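Local coordinates for ABC transporter periplasmic peptide-binding protein (Pseudoalteromonas, PDB 4QFL) that binds dipeptides in the periplasm, here alanine-phenylalanine, and probably hands them to an ABC transporter for uptake, at residues A[29-34]-A[527-532]; A[223-228]-A[239-244]; A[295-300]-A[312-317]; A[305-310]-A[495-500]. All coordinates share one frame; numbering follows the deposited sequence. Where two conformers were deposited one is given.

Contact 1 (A[29-34]-A[527-532]); sequences QGLVYC and ISLANA
The strand running through Leu-31 and Tyr-33 and the irregular segment 527-532 approach through side chains alone, their nearest CA atoms, those of Leu-31 and Ala-532, lying 8.5 Å apart, and a type I turn from Leu-529 to Ala-532 bends the second segment. Alternate strand residues Leu-31 and Tyr-33 point toward segment 527-532. Tyr-33 gives the largest share of the contact: with CG anti to its backbone N (chi1 -177°), the ring reaches out from the strand, and its OH meets the Ile-527 side chain coming from the opposite direction, OH to CD1 3.3 Å. Further back on the same ring, Leu-529 CD1 lies 4.0 Å from Tyr-33 CD2. Leu-31 fills in next to it, its CD1 packing on Ala-532 CB at 4.1 Å. Ala-532 N to Leu-529 O closes the turn; just before it, Ser-528 OG accepts from Ala-530 N at 3.1 Å in an ST turn. The result is a buried, mainly apolar seam that joins the N-terminal strand to the loop before strand 533-534. Strand 241-246 borders it with Leu-242 and Tyr-244, strand 264-266 brings Val-264 against both Leu-31 and Tyr-33, and Gln-59 of helix 50-60 touches Leu-529.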
# COMPACT_ATOMS: atom_id res chain seq x y z
N GLN A 29 -9.55 -4.65 -29.24
CA GLN A 29 -9.29 -3.28 -28.78
C GLN A 29 -8.40 -3.23 -27.53
O GLN A 29 -8.15 -4.26 -26.87
CB GLN A 29 -10.60 -2.50 -28.54
CG GLN A 29 -10.94 -1.46 -29.62
CD GLN A 29 -9.84 -0.43 -29.80
OE1 GLN A 29 -9.27 0.06 -28.82
NE2 GLN A 29 -9.54 -0.08 -31.05
N GLY A 30 -7.92 -2.03 -27.22
CA GLY A 30 -7.04 -1.84 -26.10
C GLY A 30 -7.66 -0.96 -25.05
O GLY A 30 -8.74 -0.42 -25.23
N LEU A 31 -6.97 -0.84 -23.93
CA LEU A 31 -7.38 0.04 -22.86
C LEU A 31 -6.19 0.91 -22.53
O LEU A 31 -5.07 0.43 -22.51
CB LEU A 31 -7.83 -0.76 -21.64
CG LEU A 31 -8.39 0.02 -20.45
CD1 LEU A 31 -9.22 -0.88 -19.57
CD2 LEU A 31 -7.29 0.67 -19.63
N VAL A 32 -6.43 2.20 -22.30
CA VAL A 32 -5.41 3.13 -21.85
C VAL A 32 -5.75 3.68 -20.46
O VAL A 32 -6.78 4.31 -20.25
CB VAL A 32 -5.22 4.29 -22.83
CG1 VAL A 32 -4.15 5.24 -22.32
CG2 VAL A 32 -4.84 3.76 -24.21
N TYR A 33 -4.86 3.41 -19.51
CA TYR A 33 -5.02 3.73 -18.11
C TYR A 33 -4.09 4.89 -17.78
O TYR A 33 -2.88 4.80 -18.00
CB TYR A 33 -4.66 2.50 -17.28
CG TYR A 33 -4.82 2.60 -15.78
CD1 TYR A 33 -3.88 3.28 -15.00
CD2 TYR A 33 -5.88 1.98 -15.13
CE1 TYR A 33 -4.01 3.36 -13.62
CE2 TYR A 33 -6.02 2.05 -13.76
CZ TYR A 33 -5.09 2.74 -13.00
OH TYR A 33 -5.22 2.81 -11.63
N CYS A 34 -4.65 5.99 -17.27
CA CYS A 34 -3.85 7.15 -16.86
C CYS A 34 -3.37 6.97 -15.44
O CYS A 34 -4.15 7.07 -14.49
CB CYS A 34 -4.67 8.44 -16.91
SG CYS A 34 -4.37 9.48 -18.38
N ILE A 527 -5.69 -2.01 -7.42
CA ILE A 527 -6.61 -2.04 -8.55
C ILE A 527 -6.34 -3.28 -9.40
O ILE A 527 -5.20 -3.72 -9.49
CB ILE A 527 -6.44 -0.76 -9.40
CG1 ILE A 527 -7.33 0.36 -8.86
CG2 ILE A 527 -6.74 -1.04 -10.85
CD1 ILE A 527 -6.68 1.75 -8.87
N SER A 528 -7.38 -3.85 -10.02
CA SER A 528 -7.18 -4.96 -10.96
C SER A 528 -7.90 -4.73 -12.26
O SER A 528 -9.08 -4.35 -12.27
CB SER A 528 -7.61 -6.29 -10.35
OG SER A 528 -7.57 -7.32 -11.32
N LEU A 529 -7.19 -4.95 -13.36
CA LEU A 529 -7.77 -4.89 -14.70
C LEU A 529 -7.87 -6.28 -15.31
O LEU A 529 -8.06 -6.43 -16.51
CB LEU A 529 -6.94 -3.99 -15.62
CG LEU A 529 -6.69 -2.54 -15.19
CD1 LEU A 529 -5.87 -1.82 -16.25
CD2 LEU A 529 -7.98 -1.79 -14.91
N ALA A 530 -7.75 -7.29 -14.46
CA ALA A 530 -7.81 -8.69 -14.88
C ALA A 530 -9.09 -9.02 -15.66
O ALA A 530 -9.05 -9.83 -16.59
CB ALA A 530 -7.68 -9.62 -13.68
N ASN A 531 -10.20 -8.41 -15.27
CA ASN A 531 -11.49 -8.69 -15.93
C ASN A 531 -12.01 -7.53 -16.76
O ASN A 531 -13.16 -7.55 -17.22
CB ASN A 531 -12.54 -9.09 -14.90
CG ASN A 531 -12.28 -10.45 -14.31
OD1 ASN A 531 -12.52 -11.48 -14.94
ND2 ASN A 531 -11.78 -10.46 -13.08
N ALA A 532 -11.17 -6.53 -16.97
CA ALA A 532 -11.56 -5.37 -17.76
C ALA A 532 -11.87 -5.74 -19.21
O ALA A 532 -11.28 -6.67 -19.77
CB ALA A 532 -10.47 -4.31 -17.71

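Contact 2 (A[223-228]-A[239-244]); sequences LVRFYK and LEQLVY
Strands 223-228 and 241-244 are the two arms of a beta hairpin with a long connection, in which Val-224 faces Tyr-244 and Phe-226 faces Leu-242 as antiparallel hydrogen-bonded pairs. Both pairs are closed in both directions. Val-224 N donates to Tyr-244 O, and Tyr-244 N returns a 2.8 Å bond to Val-224 O. The bond from Phe-226 N to Leu-242 O is nearly straight (176°), and Leu-242 N donates back to Phe-226 O. Past the last pair, Lys-228 N still reaches Glu-240 O at 3.1 Å; Leu-239 O, buried beside Lys-228 CB, has no partner in the model. The charged ends look outside the pair: Arg-225 NE makes a salt bridge to Glu-217, leaving NH1 alongside Val-243 CG2, and Lys-228 NZ makes one to Glu-236 and also bonds to Val-237 O. On the buried side, Val-224 CG1 meets Tyr-244 CB at 3.3 Å, and the Phe-226 and Tyr-244 rings meet obliquely, planes 70° apart, Phe-226 CE2 to Tyr-244 CE1 3.9 Å. A serine in place of Tyr-244 would probably leave Phe-226 CE2 without its ring neighbour and strip Val-224 of the ring beside its methyls. Val-224 CG2 lies over one face of the Phe-226 ring, 3.4 Å above its plane and offset toward the rim.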
# COMPACT_ATOMS: atom_id res chain seq x y z
N LEU A 223 5.46 5.49 -20.59
CA LEU A 223 4.44 4.47 -20.69
C LEU A 223 4.84 3.06 -20.36
O LEU A 223 6.02 2.71 -20.33
CB LEU A 223 3.74 4.51 -22.05
CG LEU A 223 4.49 4.20 -23.34
CD1 LEU A 223 5.04 2.78 -23.40
CD2 LEU A 223 3.54 4.44 -24.50
N VAL A 224 3.83 2.25 -20.09
CA VAL A 224 4.01 0.82 -19.97
C VAL A 224 2.97 0.13 -20.84
O VAL A 224 1.80 0.53 -20.88
CB VAL A 224 4.01 0.34 -18.49
CG1 VAL A 224 3.25 1.31 -17.62
CG2 VAL A 224 3.48 -1.08 -18.37
N ARG A 225 3.42 -0.86 -21.59
CA ARG A 225 2.57 -1.60 -22.49
C ARG A 225 2.60 -3.08 -22.11
O ARG A 225 3.67 -3.67 -21.96
CB ARG A 225 3.06 -1.38 -23.92
CG ARG A 225 2.17 -1.96 -24.98
CD ARG A 225 2.85 -1.89 -26.33
NE ARG A 225 3.35 -0.56 -26.65
CZ ARG A 225 2.58 0.44 -27.06
NH1 ARG A 225 1.27 0.27 -27.19
NH2 ARG A 225 3.11 1.63 -27.34
N PHE A 226 1.41 -3.65 -21.93
CA PHE A 226 1.22 -5.08 -21.70
C PHE A 226 0.32 -5.63 -22.79
O PHE A 226 -0.46 -4.89 -23.42
CB PHE A 226 0.51 -5.35 -20.37
CG PHE A 226 1.27 -4.94 -19.14
CD1 PHE A 226 2.66 -4.87 -19.14
CD2 PHE A 226 0.59 -4.65 -17.97
CE1 PHE A 226 3.35 -4.50 -17.99
CE2 PHE A 226 1.28 -4.28 -16.81
CZ PHE A 226 2.66 -4.20 -16.83
N TYR A 227 0.40 -6.94 -23.02
CA TYR A 227 -0.55 -7.59 -23.91
C TYR A 227 -1.17 -8.83 -23.28
O TYR A 227 -0.63 -9.41 -22.35
CB TYR A 227 0.07 -7.90 -25.27
CG TYR A 227 1.17 -8.94 -25.24
CD1 TYR A 227 2.45 -8.62 -24.83
CD2 TYR A 227 0.92 -10.24 -25.65
CE1 TYR A 227 3.45 -9.56 -24.81
CE2 TYR A 227 1.91 -11.19 -25.64
CZ TYR A 227 3.18 -10.85 -25.22
OH TYR A 227 4.17 -11.79 -25.21
N LYS A 228 -2.32 -9.21 -23.81
CA LYS A 228 -3.09 -10.31 -23.26
C LYS A 228 -2.30 -11.62 -23.21
O LYS A 228 -1.57 -11.97 -24.15
CB LYS A 228 -4.40 -10.47 -24.05
CG LYS A 228 -4.70 -11.86 -24.50
CD LYS A 228 -6.12 -11.96 -25.05
CE LYS A 228 -6.56 -13.42 -25.14
NZ LYS A 228 -8.02 -13.57 -25.37
N LEU A 239 -9.26 -8.02 -22.91
CA LEU A 239 -8.47 -6.98 -23.57
C LEU A 239 -7.27 -7.53 -24.35
O LEU A 239 -6.59 -8.44 -23.89
CB LEU A 239 -7.98 -5.95 -22.55
CG LEU A 239 -8.99 -4.91 -22.08
CD1 LEU A 239 -8.51 -4.24 -20.81
CD2 LEU A 239 -9.22 -3.90 -23.18
N GLU A 240 -7.00 -6.97 -25.53
CA GLU A 240 -5.84 -7.35 -26.33
C GLU A 240 -4.59 -6.60 -25.86
O GLU A 240 -3.49 -7.16 -25.79
CB GLU A 240 -6.08 -7.04 -27.81
CG GLU A 240 -7.15 -7.89 -28.47
CD GLU A 240 -6.71 -9.32 -28.67
OE1 GLU A 240 -5.49 -9.55 -28.88
OE2 GLU A 240 -7.58 -10.21 -28.62
N GLN A 241 -4.80 -5.33 -25.57
CA GLN A 241 -3.72 -4.44 -25.21
C GLN A 241 -4.10 -3.59 -24.02
O GLN A 241 -5.25 -3.17 -23.88
CB GLN A 241 -3.38 -3.52 -26.38
CG GLN A 241 -2.48 -4.12 -27.42
CD GLN A 241 -1.91 -3.04 -28.34
OE1 GLN A 241 -2.15 -1.85 -28.13
NE2 GLN A 241 -1.15 -3.46 -29.35
N LEU A 242 -3.12 -3.35 -23.16
CA LEU A 242 -3.26 -2.49 -22.01
C LEU A 242 -2.06 -1.57 -21.98
O LEU A 242 -0.92 -2.04 -21.86
CB LEU A 242 -3.24 -3.32 -20.73
CG LEU A 242 -4.47 -3.31 -19.83
CD1 LEU A 242 -4.13 -4.09 -18.56
CD2 LEU A 242 -4.87 -1.88 -19.51
N VAL A 243 -2.29 -0.27 -22.11
CA VAL A 243 -1.22 0.70 -21.96
C VAL A 243 -1.50 1.57 -20.74
O VAL A 243 -2.64 1.98 -20.52
CB VAL A 243 -1.07 1.60 -23.21
CG1 VAL A 243 0.23 2.39 -23.14
CG2 VAL A 243 -1.11 0.76 -24.48
N TYR A 244 -0.47 1.81 -19.94
CA TYR A 244 -0.51 2.80 -18.88
C TYR A 244 0.21 4.07 -19.33
O TYR A 244 1.37 4.04 -19.75
CB TYR A 244 0.14 2.28 -17.60
CG TYR A 244 -0.60 1.14 -16.96
CD1 TYR A 244 -0.43 -0.16 -17.41
CD2 TYR A 244 -1.47 1.36 -15.91
CE1 TYR A 244 -1.10 -1.21 -16.83
CE2 TYR A 244 -2.16 0.32 -15.33
CZ TYR A 244 -1.97 -0.97 -15.79
OH TYR A 244 -2.63 -2.01 -15.21

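Contact 3 (A[295-300]-A[312-317]); sequences WAFNTE and ALVHAI
The end of strand 291-297 stands well off the later part of helix 307-314, with the CA atoms of Trp-295 and Val-314 8.9 Å apart, so large side chains span the distance. A type I turn from Val-314 to Ile-317 follows on, closed by Ile-317 N to Val-314 O, and brings Ile-317 back toward the strand. Trp-295 and Phe-297 both point at the helix. A chi1 of -172° swings the indole of Trp-295 away from its own amide nitrogen and extends its six-membered ring into the gap: CH2 meets Leu-313 CB at 3.8 Å, the two side chains crossing at about a right angle, and CZ3 touches Ile-317 CG1 at 4.0 Å. Leu-313 O lies at the indole edge, in its plane. Phe-297 CE1 packs obliquely on Leu-313 CD1 at 3.6 Å and also lies over one indole face, offset toward the rim. At the phenyl edge comes Val-314 CG2. All the touching residues are buried, and their side chains meet through carbon atoms, a strand-to-helix hydrophobic core. Helix 389-401 covers it with Met-396 on Trp-295 and Ile-317 and Leu-400 on Leu-313; strand 500-513 supplies Ile-503 to Trp-295 and Tyr-501 to Val-314.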
# COMPACT_ATOMS: atom_id res chain seq x y z
N TRP A 295 -1.07 12.96 9.83
CA TRP A 295 0.08 13.86 9.90
C TRP A 295 1.12 13.20 10.79
O TRP A 295 0.94 13.10 12.01
CB TRP A 295 -0.35 15.19 10.52
CG TRP A 295 0.65 16.31 10.49
CD1 TRP A 295 1.69 16.47 9.63
CD2 TRP A 295 0.67 17.44 11.36
NE1 TRP A 295 2.36 17.63 9.92
CE2 TRP A 295 1.75 18.25 10.98
CE3 TRP A 295 -0.13 17.85 12.43
CZ2 TRP A 295 2.06 19.44 11.63
CZ3 TRP A 295 0.17 19.03 13.08
CH2 TRP A 295 1.27 19.81 12.67
N ALA A 296 2.20 12.73 10.19
CA ALA A 296 3.23 12.04 10.96
C ALA A 296 4.33 13.00 11.38
O ALA A 296 4.79 13.80 10.59
CB ALA A 296 3.81 10.90 10.15
N PHE A 297 4.75 12.89 12.64
CA PHE A 297 5.90 13.63 13.14
C PHE A 297 7.17 12.78 13.17
O PHE A 297 7.13 11.60 13.50
CB PHE A 297 5.61 14.13 14.55
CG PHE A 297 4.42 15.02 14.63
CD1 PHE A 297 4.49 16.34 14.22
CD2 PHE A 297 3.22 14.54 15.12
CE1 PHE A 297 3.39 17.16 14.29
CE2 PHE A 297 2.11 15.35 15.20
CZ PHE A 297 2.20 16.67 14.79
N ASN A 298 8.30 13.38 12.82
CA ASN A 298 9.59 12.73 12.99
C ASN A 298 9.95 12.77 14.48
O ASN A 298 10.58 13.72 14.95
CB ASN A 298 10.63 13.47 12.15
CG ASN A 298 11.95 12.76 12.08
OD1 ASN A 298 12.75 13.01 11.19
ND2 ASN A 298 12.20 11.88 13.03
N THR A 299 9.53 11.74 15.22
CA THR A 299 9.60 11.73 16.68
C THR A 299 11.02 11.66 17.21
O THR A 299 11.23 11.73 18.41
CB THR A 299 8.81 10.56 17.29
OG1 THR A 299 9.40 9.31 16.89
CG2 THR A 299 7.35 10.59 16.84
N GLU A 300 11.99 11.51 16.32
CA GLU A 300 13.38 11.51 16.74
C GLU A 300 14.03 12.87 16.54
O GLU A 300 15.23 13.01 16.75
CB GLU A 300 14.16 10.41 16.02
CG GLU A 300 13.81 9.00 16.48
CD GLU A 300 14.16 8.76 17.94
OE1 GLU A 300 15.20 9.26 18.39
OE2 GLU A 300 13.38 8.08 18.63
N ALA A 312 0.63 20.11 21.33
CA ALA A 312 0.41 21.51 21.00
C ALA A 312 0.09 21.74 19.52
O ALA A 312 -0.84 22.47 19.19
CB ALA A 312 1.61 22.35 21.44
N LEU A 313 0.83 21.10 18.62
CA LEU A 313 0.65 21.33 17.19
C LEU A 313 -0.70 20.83 16.66
O LEU A 313 -1.34 21.48 15.83
CB LEU A 313 1.78 20.66 16.39
CG LEU A 313 3.20 21.22 16.46
CD1 LEU A 313 4.20 20.18 15.99
CD2 LEU A 313 3.33 22.50 15.64
N VAL A 314 -1.10 19.66 17.12
CA VAL A 314 -2.35 19.04 16.68
C VAL A 314 -3.57 19.91 17.00
O VAL A 314 -4.49 20.01 16.17
CB VAL A 314 -2.54 17.65 17.32
CG1 VAL A 314 -3.96 17.18 17.13
CG2 VAL A 314 -1.56 16.65 16.72
N HIS A 315 -3.58 20.54 18.18
CA HIS A 315 -4.73 21.35 18.61
C HIS A 315 -4.93 22.60 17.75
O HIS A 315 -5.98 23.24 17.81
CB HIS A 315 -4.60 21.73 20.09
CG HIS A 315 -4.96 20.63 21.04
ND1 HIS A 315 -6.17 19.97 21.00
CD2 HIS A 315 -4.27 20.08 22.07
CE1 HIS A 315 -6.20 19.06 21.96
NE2 HIS A 315 -5.06 19.11 22.62
N ALA A 316 -3.93 22.95 16.95
CA ALA A 316 -3.98 24.15 16.13
C ALA A 316 -4.68 23.90 14.80
O ALA A 316 -4.90 24.84 14.03
CB ALA A 316 -2.58 24.66 15.90
N ILE A 317 -5.02 22.65 14.53
CA ILE A 317 -5.45 22.26 13.18
C ILE A 317 -6.96 22.21 13.01
O ILE A 317 -7.65 21.46 13.68
CB ILE A 317 -4.84 20.92 12.75
CG1 ILE A 317 -3.33 20.96 12.96
CG2 ILE A 317 -5.15 20.64 11.29
CD1 ILE A 317 -2.65 22.09 12.22

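Contact 4 (A[305-310]-A[495-500]); sequences DNLKVR and IEQLPL
Arg-310 binds the C-terminal end of helix 480-497 side-on, and hydrogen bonds from its guanidinium carry the polar half of the contact. NE and NH2 both donate to one atom, Gln-497 O, at 3.2 Å and 2.9 Å. That oxygen lies only 6° out of the guanidinium plane, so the two bonds share a plane and fix the group's rotation. A third bond, from NE to Leu-498 O, is weak, its angle at the hydrogen only 121°. The carbonyls belong to the place where the helix stops: Leu-498 leaves helical geometry with positive phi, and a cation beside carbonyls at a helix C-terminus is likely to be electrostatically welcome. The chain of Arg-310, bent at chi3 (-57°), turns the guanidinium back along its own helix, where Leu-307 CA lies over one face, offset toward the rim, and NH1 bonds to Phe-304 O. Replacing Arg-310 by a leucine would probably leave Gln-497 O without both of these donors and Phe-304 O without its NH1 partner.

Van der Waals contacts come from Leu-307. Its CD1 presses closely on Gln-497 O at 3.1 Å, and CD2 lies 3.9 Å from Gln-497 NE2, the two side chains crossing at about a right angle.

Asn-306 is the N-cap of helix 307-314; its OD1 accepts a weak bond from Lys-308 N.

The contact thus sets the start of helix 307-314 against the end of helix 480-497, just before strand 500-513; Phe-297 of strand 291-297 touches Arg-310, and Pro-499 packs on Ala-460 and Trp-462.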
# COMPACT_ATOMS: atom_id res chain seq x y z
N ASP A 305 10.26 15.39 19.13
CA ASP A 305 10.44 14.28 20.07
C ASP A 305 9.76 14.58 21.40
O ASP A 305 9.72 13.75 22.30
CB ASP A 305 11.93 13.99 20.27
CG ASP A 305 12.66 15.11 20.95
OD1 ASP A 305 12.23 16.28 20.82
OD2 ASP A 305 13.68 14.84 21.63
N ASN A 306 9.21 15.79 21.52
CA ASN A 306 8.56 16.21 22.74
C ASN A 306 7.06 16.07 22.64
O ASN A 306 6.41 16.76 21.86
CB ASN A 306 8.91 17.67 23.02
CG ASN A 306 8.39 18.14 24.33
OD1 ASN A 306 7.47 17.56 24.88
ND2 ASN A 306 8.98 19.20 24.84
N LEU A 307 6.50 15.18 23.44
CA LEU A 307 5.08 14.89 23.32
C LEU A 307 4.25 16.15 23.47
O LEU A 307 3.35 16.39 22.67
CB LEU A 307 4.65 13.83 24.34
CG LEU A 307 3.17 13.42 24.34
CD1 LEU A 307 2.65 13.07 22.95
CD2 LEU A 307 2.96 12.25 25.30
N LYS A 308 4.58 16.98 24.46
CA LYS A 308 3.84 18.23 24.68
C LYS A 308 3.82 19.09 23.44
O LYS A 308 2.86 19.83 23.20
CB LYS A 308 4.44 19.02 25.84
CG LYS A 308 3.81 18.72 27.20
CD LYS A 308 3.45 20.01 27.93
CE LYS A 308 2.89 19.73 29.33
NZ LYS A 308 1.48 19.21 29.33
N VAL A 309 4.88 19.02 22.65
CA VAL A 309 4.94 19.79 21.42
C VAL A 309 4.00 19.16 20.41
O VAL A 309 3.24 19.86 19.75
CB VAL A 309 6.36 19.81 20.86
CG1 VAL A 309 6.35 20.12 19.37
CG2 VAL A 309 7.20 20.81 21.61
N ARG A 310 4.06 17.84 20.29
CA ARG A 310 3.21 17.15 19.34
C ARG A 310 1.76 17.44 19.65
O ARG A 310 0.96 17.72 18.75
CB ARG A 310 3.51 15.64 19.32
CG ARG A 310 4.87 15.32 18.72
CD ARG A 310 5.05 13.85 18.37
NE ARG A 310 4.85 12.96 19.51
CZ ARG A 310 5.77 12.65 20.42
NH1 ARG A 310 6.99 13.18 20.36
NH2 ARG A 310 5.48 11.82 21.41
N ILE A 495 -2.93 7.54 20.11
CA ILE A 495 -3.53 8.83 20.46
C ILE A 495 -2.81 9.49 21.63
O ILE A 495 -2.64 10.70 21.64
CB ILE A 495 -5.03 8.70 20.79
CG1 ILE A 495 -5.82 8.36 19.53
CG2 ILE A 495 -5.57 10.01 21.36
CD1 ILE A 495 -5.39 9.16 18.33
N GLU A 496 -2.41 8.69 22.61
CA GLU A 496 -1.70 9.20 23.78
C GLU A 496 -0.35 9.75 23.38
O GLU A 496 0.03 10.84 23.79
CB GLU A 496 -1.46 8.09 24.81
CG GLU A 496 -2.70 7.37 25.29
CD GLU A 496 -3.44 8.12 26.38
OE1 GLU A 496 -3.81 7.47 27.39
OE2 GLU A 496 -3.67 9.35 26.22
N GLN A 497 0.37 8.99 22.57
CA GLN A 497 1.75 9.32 22.24
C GLN A 497 1.86 10.18 20.99
O GLN A 497 2.87 10.85 20.78
CB GLN A 497 2.59 8.04 22.10
CG GLN A 497 2.85 7.29 23.41
CD GLN A 497 3.50 8.18 24.49
OE1 GLN A 497 3.00 8.28 25.62
NE2 GLN A 497 4.59 8.85 24.13
N LEU A 498 0.84 10.13 20.15
CA LEU A 498 0.81 10.91 18.91
C LEU A 498 2.07 10.84 18.05
O LEU A 498 2.60 11.87 17.66
CB LEU A 498 0.52 12.38 19.22
CG LEU A 498 -0.87 12.57 19.82
CD1 LEU A 498 -1.05 14.02 20.19
CD2 LEU A 498 -1.94 12.10 18.84
N PRO A 499 2.54 9.63 17.74
CA PRO A 499 3.59 9.55 16.72
C PRO A 499 3.03 10.13 15.43
O PRO A 499 3.72 10.83 14.69
CB PRO A 499 3.84 8.05 16.59
CG PRO A 499 2.60 7.40 17.15
CD PRO A 499 2.10 8.31 18.21
N LEU A 500 1.76 9.85 15.16
CA LEU A 500 1.07 10.49 14.07
C LEU A 500 -0.35 10.81 14.51
O LEU A 500 -0.84 10.27 15.50
CB LEU A 500 1.07 9.60 12.82
CG LEU A 500 0.62 8.15 12.97
CD1 LEU A 500 -0.90 8.06 13.13
CD2 LEU A 500 1.06 7.29 11.78

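In the fold
The four contacts form two pairs on opposite sides of the chain's centre, contacts 1 and 2 about 40 Å or more from contacts 3 and 4, centre to centre. Contacts 1 and 2 adjoin through neighbouring strands 30-35 and 241-246: Leu-31 and Tyr-33 probably bond to Val-243 through their backbones, and Tyr-33 packs on Tyr-244. Contacts 3 and 4 share helix 307-314, contact 3 using its later residues and contact 4 its start, and Phe-297 N probably bonds to Pro-499 O. Contacts 1 and 3 are buried and mainly apolar. Contacts 2 and 4 are partly exposed and more polar, though contact 2 also buries Phe-226 and Tyr-244; the former works through strand-to-strand backbone bonds, the latter through one arginine on helix-end carbonyls.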